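Local coordinates for glycosyl hydrolases family 31 family protein (PDB 6DRU) that releases alpha-xylose from the non-reducing terminal glucose of xyloglucan oligosaccharides, acting as a family 31 glycoside hydrolase, at residues Asp49-Glu53 / Gly54-Thr58; Asn261-Glu264 / Val265-Ala269; Gln411-Tyr414 / Ile415-Ile418; Ser636-Thr639 / Thr640-Met644. One frame throughout, in Å; residues are numbered along the deposited sequence.

Contact 1 of 4, residues Asp49-Glu53 / Gly54-Thr58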
loop_
_atom_site.group_PDB
_atom_site.type_symbol
_atom_site.label_atom_id
_atom_site.label_comp_id
_atom_site.label_asym_id
_atom_site.label_seq_id
_atom_site.Cartn_x
_atom_site.Cartn_y
_atom_site.Cartn_z
ATOM N N ASP A 49 21.806 -4.818 26.741
ATOM C CA ASP A 49 21.396 -3.832 27.742
ATOM C C ASP A 49 21.377 -4.505 29.107
ATOM O O ASP A 49 20.493 -5.349 29.364
ATOM C CB ASP A 49 20.033 -3.232 27.413
ATOM C CG ASP A 49 19.681 -2.064 28.313
ATOM O OD1 ASP A 49 20.573 -1.591 29.050
ATOM O OD2 ASP A 49 18.514 -1.616 28.282
ATOM N N PRO A 50 22.319 -4.181 30.007
ATOM C CA PRO A 50 23.391 -3.209 29.773
ATOM C C PRO A 50 24.478 -3.790 28.880
ATOM O O PRO A 50 24.495 -5.005 28.684
ATOM C CB PRO A 50 23.920 -2.935 31.181
ATOM C CG PRO A 50 23.706 -4.220 31.897
ATOM C CD PRO A 50 22.430 -4.806 31.338
ATOM N N PRO A 51 25.346 -2.943 28.325
ATOM C CA PRO A 51 26.455 -3.462 27.520
ATOM C C PRO A 51 27.281 -4.469 28.305
ATOM O O PRO A 51 27.350 -4.423 29.537
ATOM C CB PRO A 51 27.268 -2.206 27.185
ATOM C CG PRO A 51 26.270 -1.103 27.221
ATOM C CD PRO A 51 25.291 -1.470 28.305
ATOM N N ILE A 52 27.902 -5.395 27.566
ATOM C CA ILE A 52 28.739 -6.433 28.168
ATOM C C ILE A 52 29.784 -5.819 29.085
ATOM O O ILE A 52 30.201 -6.433 30.076
ATOM C CB ILE A 52 29.392 -7.288 27.058
ATOM C CG1 ILE A 52 28.350 -8.179 26.381
ATOM C CG2 ILE A 52 30.521 -8.145 27.606
ATOM C CD1 ILE A 52 28.808 -8.731 25.051
ATOM N N GLU A 53 30.189 -4.586 28.798
ATOM C CA GLU A 53 31.238 -3.911 29.542
ATOM C C GLU A 53 30.972 -2.416 29.477
ATOM O O GLU A 53 30.818 -1.861 28.385
ATOM C CB GLU A 53 32.605 -4.270 28.954
ATOM C CG GLU A 53 33.701 -3.251 29.136
ATOM C CD GLU A 53 34.946 -3.643 28.368
ATOM O OE1 GLU A 53 35.315 -4.836 28.410
ATOM O OE2 GLU A 53 35.545 -2.766 27.710
ATOM N N GLY A 54 30.891 -1.778 30.638
ATOM C CA GLY A 54 30.577 -0.362 30.682
ATOM C C GLY A 54 30.486 0.125 32.111
ATOM O O GLY A 54 30.743 -0.616 33.066
ATOM N N TYR A 55 30.115 1.400 32.240
ATOM C CA TYR A 55 30.017 2.054 33.539
ATOM C C TYR A 55 28.780 1.643 34.325
ATOM O O TYR A 55 28.699 1.950 35.519
ATOM C CB TYR A 55 30.006 3.575 33.360
ATOM C CG TYR A 55 28.674 4.109 32.874
ATOM C CD1 TYR A 55 28.348 4.086 31.525
ATOM C CD2 TYR A 55 27.740 4.626 33.766
ATOM C CE1 TYR A 55 27.130 4.567 31.078
ATOM C CE2 TYR A 55 26.521 5.104 33.327
ATOM C CZ TYR A 55 26.222 5.074 31.983
ATOM O OH TYR A 55 25.009 5.554 31.543
ATOM N N GLU A 56 27.822 0.966 33.697
ATOM C CA GLU A 56 26.522 0.764 34.314
ATOM C C GLU A 56 26.538 -0.413 35.281
ATOM O O GLU A 56 27.357 -1.331 35.183
ATOM C CB GLU A 56 25.450 0.531 33.251
ATOM C CG GLU A 56 25.495 1.510 32.099
ATOM C CD GLU A 56 26.268 0.974 30.912
ATOM O OE1 GLU A 56 27.035 0.005 31.093
ATOM O OE2 GLU A 56 26.105 1.517 29.799
ATOM N N ASP A 57 25.606 -0.370 36.231
ATOM C CA ASP A 57 25.348 -1.480 37.138
ATOM C C ASP A 57 24.162 -2.329 36.710
ATOM O O ASP A 57 24.158 -3.539 36.953
ATOM C CB ASP A 57 25.101 -0.959 38.559
ATOM C CG ASP A 57 26.292 -0.206 39.117
ATOM O OD1 ASP A 57 26.092 0.893 39.674
ATOM O OD2 ASP A 57 27.433 -0.690 38.958
ATOM N N THR A 58 23.161 -1.721 36.076
ATOM C CA THR A 58 21.966 -2.426 35.641
ATOM C C THR A 58 21.540 -1.889 34.281
ATOM O O THR A 58 22.114 -0.931 33.756
ATOM C CB THR A 58 20.828 -2.281 36.659
ATOM O OG1 THR A 58 19.648 -2.919 36.154
ATOM C CG2 THR A 58 20.535 -0.810 36.921
HETATM O O HOH W 1 27.966 -2.412 31.748
#
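The carboxylate of Glu-56 meets the ring of Pro-51 at its CD corner, OE2 lying 3.4 Å from Pro-51 CD and OE1 3.6 Å from the same carbon. The two side chains cross at about a right angle, and Pro-51 CG adds a second, looser contact. Further back along the glutamate, its CG sits 3.5 Å above one face of the neighbouring Tyr-55 ring, displaced toward the rim. Glu-56 takes this course because its chain bends at chi2 (96°), which turns the carboxylate back toward the prolines. A second proline, Pro-50, follows a cis peptide bond and brings CB to 3.7 Å from Thr-58 O, where the two arms of the loop come together. Residues 49-58 thus form an irregular turn in the connection between strand 28-35 and strand 66-68, two members of the mixed sheet in the N-terminal part of this family 31 enzyme. Inside the turn a water lies 2.7 Å from Glu-56 OE1 and 3.1 Å from Pro-51 O, though which of them receives a proton at any moment is open. Glu-56 OE2 is held by bonds from Gly-25 N and His-60 NE2, which fix the carboxylate beside Pro-51. At the head of the loop Glu-53 points its carboxylate the other way, pairing with Arg-241 and accepting from Gln-233 on helix 228-239, while Pro-51 also packs on Leu-238 of that helix.

Contact 2 of 4, residues Asn261-Glu264 / Val265-Ala269. With NAG (2-acetamido-2-deoxy-beta-D-glucopyranose), chain C; MAN (alpha-D-mannopyranose), chain D.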
loop_
_atom_site.group_PDB
_atom_site.type_symbol
_atom_site.label_atom_id
_atom_site.label_comp_id
_atom_site.label_asym_id
_atom_site.label_seq_id
_atom_site.Cartn_x
_atom_site.Cartn_y
_atom_site.Cartn_z
ATOM N N ASN A 261 29.026 -40.335 -1.006
ATOM C CA ASN A 261 28.531 -41.459 -0.219
ATOM C C ASN A 261 29.473 -41.715 0.954
ATOM O O ASN A 261 30.525 -41.083 1.088
ATOM C CB ASN A 261 28.350 -42.717 -1.083
ATOM C CG ASN A 261 29.669 -43.313 -1.554
ATOM O OD1 ASN A 261 30.446 -43.842 -0.759
ATOM N ND2 ASN A 261 29.915 -43.248 -2.858
ATOM N N GLN A 262 29.082 -42.665 1.808
ATOM C CA GLN A 262 29.831 -42.927 3.033
ATOM C C GLN A 262 31.205 -43.513 2.735
ATOM O O GLN A 262 32.194 -43.157 3.389
ATOM C CB GLN A 262 29.039 -43.860 3.946
ATOM C CG GLN A 262 29.819 -44.334 5.162
ATOM C CD GLN A 262 28.973 -45.141 6.126
ATOM O OE1 GLN A 262 27.744 -45.120 6.062
ATOM N NE2 GLN A 262 29.631 -45.863 7.026
ATOM N N THR A 263 31.291 -44.417 1.758
ATOM C CA THR A 263 32.562 -45.078 1.484
ATOM C C THR A 263 33.588 -44.109 0.911
ATOM O O THR A 263 34.785 -44.241 1.192
ATOM C CB THR A 263 32.335 -46.255 0.531
ATOM O OG1 THR A 263 31.713 -47.334 1.241
ATOM C CG2 THR A 263 33.644 -46.739 -0.082
ATOM N N GLU A 264 33.144 -43.096 0.166
ATOM C CA GLU A 264 34.078 -42.083 -0.318
ATOM C C GLU A 264 34.668 -41.283 0.838
ATOM O O GLU A 264 35.854 -40.928 0.815
ATOM C CB GLU A 264 33.382 -41.156 -1.313
ATOM C CG GLU A 264 34.263 -40.029 -1.825
ATOM C CD GLU A 264 33.586 -39.195 -2.894
ATOM O OE1 GLU A 264 32.564 -39.653 -3.450
ATOM O OE2 GLU A 264 34.087 -38.088 -3.188
ATOM N N VAL A 265 33.859 -40.995 1.860
ATOM C CA VAL A 265 34.362 -40.278 3.026
ATOM C C VAL A 265 35.324 -41.153 3.819
ATOM O O VAL A 265 36.336 -40.673 4.342
ATOM C CB VAL A 265 33.189 -39.785 3.892
ATOM C CG1 VAL A 265 33.694 -39.200 5.199
ATOM C CG2 VAL A 265 32.375 -38.754 3.129
ATOM N N GLU A 266 35.030 -42.450 3.923
ATOM C CA GLU A 266 35.913 -43.335 4.674
ATOM C C GLU A 266 37.244 -43.540 3.957
ATOM O O GLU A 266 38.291 -43.649 4.607
ATOM C CB GLU A 266 35.224 -44.673 4.934
ATOM C CG GLU A 266 34.129 -44.604 5.986
ATOM C CD GLU A 266 33.364 -45.905 6.129
ATOM O OE1 GLU A 266 33.288 -46.666 5.142
ATOM O OE2 GLU A 266 32.846 -46.170 7.236
ATOM N N LEU A 267 37.235 -43.584 2.620
ATOM C CA LEU A 267 38.496 -43.696 1.893
ATOM C C LEU A 267 39.293 -42.402 1.958
ATOM O O LEU A 267 40.526 -42.432 1.880
ATOM C CB LEU A 267 38.246 -44.091 0.436
ATOM C CG LEU A 267 37.535 -45.422 0.188
ATOM C CD1 LEU A 267 37.329 -45.655 -1.303
ATOM C CD2 LEU A 267 38.299 -46.575 0.824
ATOM N N LEU A 268 38.614 -41.263 2.099
ATOM C CA LEU A 268 39.315 -39.994 2.259
ATOM C C LEU A 268 40.105 -39.967 3.563
ATOM O O LEU A 268 41.267 -39.545 3.591
ATOM C CB LEU A 268 38.315 -38.841 2.199
ATOM C CG LEU A 268 38.844 -37.421 2.379
ATOM C CD1 LEU A 268 39.791 -37.050 1.252
ATOM C CD2 LEU A 268 37.669 -36.469 2.416
ATOM N N ALA A 269 39.484 -40.410 4.659
ATOM C CA ALA A 269 40.197 -40.492 5.930
ATOM C C ALA A 269 41.325 -41.514 5.864
ATOM O O ALA A 269 42.384 -41.318 6.473
ATOM C CB ALA A 269 39.223 -40.836 7.057
HETATM C C1 NAG C . 30.850 -44.245 -3.411
HETATM C C2 NAG C . 30.415 -44.789 -4.756
HETATM C C3 NAG C . 31.489 -45.555 -5.436
HETATM C C4 NAG C . 32.764 -44.746 -5.472
HETATM C C5 NAG C . 33.122 -44.305 -4.070
HETATM C C6 NAG C . 34.368 -43.449 -4.101
HETATM C C7 NAG C . 27.997 -45.107 -4.949
HETATM C C8 NAG C . 27.897 -43.715 -5.518
HETATM N N2 NAG C . 29.268 -45.610 -4.580
HETATM O O3 NAG C . 31.069 -45.905 -6.735
HETATM O O4 NAG C . 33.798 -45.535 -6.009
HETATM O O5 NAG C . 32.062 -43.546 -3.547
HETATM O O6 NAG C . 34.176 -42.384 -5.005
HETATM O O7 NAG C . 26.998 -45.783 -4.811
HETATM C C1 MAN D . 25.432 -48.899 -2.954
HETATM C C2 MAN D . 25.609 -50.074 -2.024
HETATM C C3 MAN D . 25.484 -49.600 -0.591
HETATM C C4 MAN D . 26.318 -48.361 -0.335
HETATM C C5 MAN D . 26.218 -47.365 -1.472
HETATM C C6 MAN D . 27.236 -46.261 -1.272
HETATM O O2 MAN D . 26.878 -50.649 -2.228
HETATM O O3 MAN D . 25.912 -50.629 0.270
HETATM O O4 MAN D . 25.857 -47.746 0.845
HETATM O O5 MAN D . 26.473 -47.990 -2.705
HETATM O O6 MAN D . 27.900 -46.415 -0.037
#
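Successive amides of Glu-266, Leu-267 and Leu-268 bond to the carbonyl oxygens of Gln-262, Thr-263 and Glu-264, the i-to-i+4 ladder of a first helical turn, with a weak bond from Val-265 N to Asn-261 O ahead of it. Asn-261 is the N-cap: its OD1 accepts from Glu-264 N at 2.9 Å, with the donor above the carbonyl plane, and more weakly from Thr-263 N. The torsion that places CG between backbone N and carbonyl carbon (chi1 69°) turns the amide over the helix start. The same amide carries a sugar, its ND2 joined covalently to C1 of N-acetylglucosamine, whose ring oxygen O5 comes within 3.5 Å of Glu-264 CB. On another side of the turn Gln-262 NE2 donates to Glu-266 OE2 at 3.2 Å in a nearly straight bond (170°). OE2 lies in the plane of the Gln-262 amide, yet the nitrogen meets it from above the carboxylate plane, the two planes standing 79° apart. Gln-262 is gripped at both ends of its amide, since OE1 accepts from Asn-304 N. Thr-263 and Leu-267 lie side by side and point the same way, methyl CG2 4.0 Å from CD1 of Leu-267. Val-265 faces inward, onto Met-308 and Val-312 of helix 305-316. Asn-261, Gln-262 and Thr-263 read as an Asn-X-Thr glycosylation sequon, here starting helix 262-274 in the beta-alpha-beta unit between strands 252-254 and 281-284 of the TIM barrel.

Contact 3 of 4, residues Gln411-Tyr414 / Ile415-Ile418. With GAL (beta-D-galactopyranose), chain F.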
loop_
_atom_site.group_PDB
_atom_site.type_symbol
_atom_site.label_atom_id
_atom_site.label_comp_id
_atom_site.label_asym_id
_atom_site.label_seq_id
_atom_site.Cartn_x
_atom_site.Cartn_y
_atom_site.Cartn_z
ATOM N N GLN A 411 17.027 -23.103 -11.819
ATOM C CA GLN A 411 16.511 -23.146 -13.177
ATOM C C GLN A 411 17.534 -22.517 -14.123
ATOM O O GLN A 411 18.655 -22.188 -13.727
ATOM C CB GLN A 411 15.143 -22.467 -13.235
ATOM C CG GLN A 411 14.085 -23.164 -12.379
ATOM C CD GLN A 411 12.704 -22.550 -12.515
ATOM O OE1 GLN A 411 12.108 -22.113 -11.529
ATOM N NE2 GLN A 411 12.186 -22.521 -13.737
ATOM N N SER A 412 17.162 -22.357 -15.392
ATOM C CA SER A 412 18.087 -21.816 -16.380
ATOM C C SER A 412 18.492 -20.393 -16.018
ATOM O O SER A 412 17.770 -19.672 -15.325
ATOM C CB SER A 412 17.461 -21.842 -17.774
ATOM O OG SER A 412 16.420 -20.889 -17.890
ATOM N N THR A 413 19.671 -19.992 -16.499
ATOM C CA THR A 413 20.147 -18.638 -16.240
ATOM C C THR A 413 19.270 -17.596 -16.924
ATOM O O THR A 413 19.192 -16.454 -16.456
ATOM C CB THR A 413 21.599 -18.495 -16.696
ATOM O OG1 THR A 413 21.662 -18.559 -18.126
ATOM C CG2 THR A 413 22.452 -19.609 -16.109
ATOM N N TYR A 414 18.610 -17.963 -18.025
ATOM C CA TYR A 414 17.660 -17.050 -18.650
ATOM C C TYR A 414 16.466 -16.802 -17.737
ATOM O O TYR A 414 16.053 -15.653 -17.538
ATOM C CB TYR A 414 17.199 -17.603 -20.000
ATOM C CG TYR A 414 16.287 -16.660 -20.759
ATOM C CD1 TYR A 414 14.914 -16.658 -20.541
ATOM C CD2 TYR A 414 16.801 -15.760 -21.684
ATOM C CE1 TYR A 414 14.081 -15.790 -21.224
ATOM C CE2 TYR A 414 15.976 -14.891 -22.373
ATOM C CZ TYR A 414 14.617 -14.910 -22.140
ATOM O OH TYR A 414 13.792 -14.046 -22.823
ATOM N N ILE A 415 15.892 -17.872 -17.183
ATOM C CA ILE A 415 14.759 -17.726 -16.273
ATOM C C ILE A 415 15.179 -16.988 -15.010
ATOM O O ILE A 415 14.460 -16.108 -14.518
ATOM C CB ILE A 415 14.157 -19.107 -15.952
ATOM C CG1 ILE A 415 13.501 -19.704 -17.197
ATOM C CG2 ILE A 415 13.153 -19.007 -14.813
ATOM C CD1 ILE A 415 13.031 -21.127 -17.010
ATOM N N GLU A 416 16.353 -17.329 -14.468
ATOM C CA GLU A 416 16.855 -16.645 -13.280
ATOM C C GLU A 416 17.044 -15.154 -13.525
ATOM O O GLU A 416 16.881 -14.348 -12.602
ATOM C CB GLU A 416 18.174 -17.273 -12.826
ATOM C CG GLU A 416 18.033 -18.646 -12.189
ATOM C CD GLU A 416 19.374 -19.322 -11.969
ATOM O OE1 GLU A 416 20.361 -18.902 -12.608
ATOM O OE2 GLU A 416 19.442 -20.269 -11.155
ATOM N N SER A 417 17.377 -14.767 -14.757
ATOM C CA SER A 417 17.603 -13.366 -15.085
ATOM C C SER A 417 16.311 -12.581 -15.275
ATOM O O SER A 417 16.357 -11.346 -15.286
ATOM C CB SER A 417 18.465 -13.255 -16.343
ATOM O OG SER A 417 17.792 -13.780 -17.474
ATOM N N ILE A 418 15.177 -13.257 -15.433
ATOM C CA ILE A 418 13.897 -12.545 -15.535
ATOM C C ILE A 418 13.622 -11.835 -14.215
ATOM O O ILE A 418 13.674 -12.473 -13.144
ATOM C CB ILE A 418 12.761 -13.520 -15.885
ATOM C CG1 ILE A 418 13.090 -14.278 -17.170
ATOM C CG2 ILE A 418 11.448 -12.773 -16.043
ATOM C CD1 ILE A 418 12.100 -15.366 -17.503
HETATM C C1 GAL F . 23.954 -23.777 -15.734
HETATM C C2 GAL F . 23.500 -24.927 -16.604
HETATM C C3 GAL F . 22.144 -25.229 -16.675
HETATM C C4 GAL F . 21.510 -25.113 -15.302
HETATM C C5 GAL F . 21.994 -23.889 -14.554
HETATM C C6 GAL F . 21.385 -23.888 -13.167
HETATM O O2 GAL F . 24.073 -24.817 -17.888
HETATM O O3 GAL F . 21.976 -26.444 -17.366
HETATM O O4 GAL F . 21.803 -26.265 -14.546
HETATM O O5 GAL F . 23.398 -23.917 -14.448
HETATM O O6 GAL F . 21.903 -22.811 -12.417
#
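Ser-412 OG accepts from Ile-415 N at 3.1 Å and along a nearly straight line (164°), while CG1 of the same isoleucine lies 3.2 Å from the hydroxyl oxygen. The carbonyl of Ser-412 takes the next amide, Glu-416 N to Ser-412 O at 2.9 Å, with the donor in the carbonyl plane. At the other end of the turn Ser-417 OG donates to Tyr-414 O at 2.6 Å; the same oxygen receives weak bonds from the amides of Ser-417 and Ile-418. These contacts make a short helix, 413-417, capped at its start by Ser-412 and set in a loop that follows strand 391-394 of the TIM barrel. Ile-415 is covered by Gln-411, whose amide NE2 stands 3.7 Å from Ile-415 CD1 and also touches CG2, the two side chains crossing at a slant. Tyr-414 CE1 packs on Ile-418 CD1 at 4.2 Å.

The next shell comes largely from other subunits. Gln-411 NE2 donates to Tyr-335 OH of the third subunit, and Tyr-414 OH bonds to Thr-69 O of the second, where its ring also makes an edge-to-face contact with His-14. Glu-416 runs out extended beyond CG toward the sugars instead: a glucose touches it, and Glu-416 OE2 stands 3.8 Å from O6 of the galactose. Both sugars are consistent with the bound xyloglucan product. The Glu-416 side chain is about 10 Å at its nearest from that of Asp-487, the proton donor.

Contact 4 of 4, residues Ser636-Thr639 / Thr640-Met644. With NAG (2-acetamido-2-deoxy-beta-D-glucopyranose), chain E.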
loop_
_atom_site.group_PDB
_atom_site.type_symbol
_atom_site.label_atom_id
_atom_site.label_comp_id
_atom_site.label_asym_id
_atom_site.label_seq_id
_atom_site.Cartn_x
_atom_site.Cartn_y
_atom_site.Cartn_z
ATOM N N SER A 636 44.164 1.796 -2.200
ATOM C CA SER A 636 45.368 1.258 -2.817
ATOM C C SER A 636 45.489 -0.238 -2.542
ATOM O O SER A 636 45.023 -0.744 -1.517
ATOM C CB SER A 636 46.605 1.989 -2.290
ATOM O OG SER A 636 47.795 1.296 -2.622
ATOM N N ASN A 637 46.120 -0.950 -3.480
ATOM C CA ASN A 637 46.336 -2.383 -3.305
ATOM C C ASN A 637 47.167 -2.695 -2.069
ATOM O O ASN A 637 47.093 -3.816 -1.554
ATOM C CB ASN A 637 47.013 -2.979 -4.544
ATOM C CG ASN A 637 46.188 -2.804 -5.809
ATOM O OD1 ASN A 637 46.170 -1.730 -6.407
ATOM N ND2 ASN A 637 45.506 -3.868 -6.225
ATOM N N TYR A 638 47.951 -1.731 -1.576
ATOM C CA TYR A 638 48.752 -1.953 -0.378
ATOM C C TYR A 638 47.905 -2.019 0.886
ATOM O O TYR A 638 48.368 -2.562 1.895
ATOM C CB TYR A 638 49.808 -0.858 -0.239
ATOM C CG TYR A 638 50.842 -0.873 -1.341
ATOM C CD1 TYR A 638 51.418 -2.063 -1.761
ATOM C CD2 TYR A 638 51.234 0.303 -1.966
ATOM C CE1 TYR A 638 52.361 -2.082 -2.772
ATOM C CE2 TYR A 638 52.175 0.294 -2.977
ATOM C CZ TYR A 638 52.735 -0.900 -3.376
ATOM O OH TYR A 638 53.673 -0.909 -4.384
ATOM N N THR A 639 46.684 -1.482 0.858
ATOM C CA THR A 639 45.800 -1.532 2.013
ATOM C C THR A 639 44.595 -2.443 1.824
ATOM O O THR A 639 44.054 -2.932 2.820
ATOM C CB THR A 639 45.305 -0.123 2.372
ATOM O OG1 THR A 639 44.746 0.500 1.209
ATOM C CG2 THR A 639 46.455 0.722 2.886
ATOM N N THR A 640 44.169 -2.687 0.586
ATOM C CA THR A 640 43.069 -3.605 0.322
ATOM C C THR A 640 43.525 -5.047 0.141
ATOM O O THR A 640 42.679 -5.949 0.128
ATOM C CB THR A 640 42.285 -3.161 -0.920
ATOM O OG1 THR A 640 43.103 -3.301 -2.088
ATOM C CG2 THR A 640 41.842 -1.712 -0.783
ATOM N N GLN A 641 44.834 -5.289 0.002
ATOM C CA GLN A 641 45.354 -6.636 -0.206
ATOM C C GLN A 641 46.488 -6.992 0.751
ATOM O O GLN A 641 47.093 -8.060 0.600
ATOM C CB GLN A 641 45.821 -6.814 -1.656
ATOM C CG GLN A 641 44.744 -6.527 -2.694
ATOM C CD GLN A 641 45.238 -6.711 -4.117
ATOM O OE1 GLN A 641 44.703 -6.119 -5.054
ATOM N NE2 GLN A 641 46.262 -7.540 -4.284
ATOM N N GLN A 642 46.797 -6.134 1.720
ATOM C CA GLN A 642 47.718 -6.456 2.801
ATOM C C GLN A 642 47.007 -6.274 4.134
ATOM O O GLN A 642 46.061 -5.488 4.246
ATOM C CB GLN A 642 48.975 -5.576 2.776
ATOM C CG GLN A 642 49.724 -5.539 1.456
ATOM C CD GLN A 642 50.974 -4.678 1.532
ATOM O OE1 GLN A 642 51.664 -4.470 0.533
ATOM N NE2 GLN A 642 51.273 -4.177 2.726
ATOM N N TYR A 643 47.472 -6.998 5.149
ATOM C CA TYR A 643 46.852 -6.912 6.462
ATOM C C TYR A 643 47.781 -7.522 7.497
ATOM O O TYR A 643 48.697 -8.280 7.169
ATOM C CB TYR A 643 45.495 -7.623 6.493
ATOM C CG TYR A 643 45.577 -9.115 6.261
ATOM C CD1 TYR A 643 45.622 -9.635 4.975
ATOM C CD2 TYR A 643 45.600 -10.002 7.331
ATOM C CE1 TYR A 643 45.694 -10.998 4.759
ATOM C CE2 TYR A 643 45.672 -11.365 7.126
ATOM C CZ TYR A 643 45.718 -11.858 5.837
ATOM O OH TYR A 643 45.789 -13.216 5.625
ATOM N N MET A 644 47.526 -7.181 8.755
ATOM C CA MET A 644 48.220 -7.787 9.881
ATOM C C MET A 644 47.394 -8.967 10.379
ATOM O O MET A 644 46.269 -8.783 10.857
ATOM C CB MET A 644 48.442 -6.765 10.995
ATOM C CG MET A 644 49.454 -5.675 10.650
ATOM S SD MET A 644 51.175 -6.221 10.643
ATOM C CE MET A 644 51.426 -6.618 12.372
HETATM C C1 NAG E . 44.828 -3.789 -7.530
HETATM C C2 NAG E . 44.834 -5.014 -8.423
HETATM C C3 NAG E . 44.095 -4.801 -9.693
HETATM C C4 NAG E . 42.729 -4.218 -9.419
HETATM C C5 NAG E . 42.884 -2.959 -8.597
HETATM C C6 NAG E . 41.521 -2.355 -8.325
HETATM C C7 NAG E . 46.701 -6.606 -8.235
HETATM C C8 NAG E . 48.130 -6.993 -8.541
HETATM N N2 NAG E . 46.177 -5.376 -8.712
HETATM O O3 NAG E . 43.997 -6.027 -10.380
HETATM O O4 NAG E . 42.084 -3.916 -10.633
HETATM O O5 NAG E . 43.518 -3.294 -7.386
HETATM O O6 NAG E . 41.327 -2.209 -6.937
HETATM O O7 NAG E . 46.001 -7.350 -7.577
#
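Ser-636 caps a short helix, 637-640, and its carbonyl oxygen receives Thr-640 N at 3.0 Å; OG1 of the same threonine also donates to it from above the carbonyl plane. The turn belongs to the C-terminal domain of this family 31 enzyme and leads into strand 643-645. Ser-636 OG in turn accepts from Tyr-638 N, a capping bond. Asn-637 follows, the first residue of an Asn-X-Thr sequon, and its ND2 is bonded covalently to C1 of N-acetylglucosamine. That nitrogen also donates to Gln-641 OE1 at 2.7 Å, an oxygen shared with His-158. The donor stands 52° out of the glutamine amide plane, but the acceptor lies close to the asparagine's own. With CG opposite the carbonyl carbon (chi1 -57°), the extended Gln-641 chain carries its amide to this nitrogen and to the sugar, where NE2 bonds weakly to the acetamido O7. Tyr-638 runs beside Gln-642, pointing the same way, with ring and amide 64° apart and its CD1 3.3 Å from Gln-642 OE1; the glutamine's NE2 is engaged by Tyr-665 O. Thr-639 OG1, on the sequon's third residue, bonds to Leu-631 O and lies 4.2 Å from Thr-640 CG2.

In the fold
The four contacts follow one another along the chain without interleaving, and none touches another. Contact 1 is a surface loop of the N-terminal region, about 50 Å centre to centre from contacts 2 and 3 and across the chain's centre from contact 3. Contacts 2 and 3 share the TIM-barrel domain, their centres about 35 Å apart: one starts helix 262-274 of the barrel, the other forms helix 413-417 at a subunit interface near the bound sugars. Contact 4 lies in the C-terminal domain, its nearest atoms about 21 Å from contact 1. Contacts 2, 3 and 4 all cap helix starts; in contact 2 the cap itself is the glycosylated asparagine, in contact 4 that residue comes just after the cap.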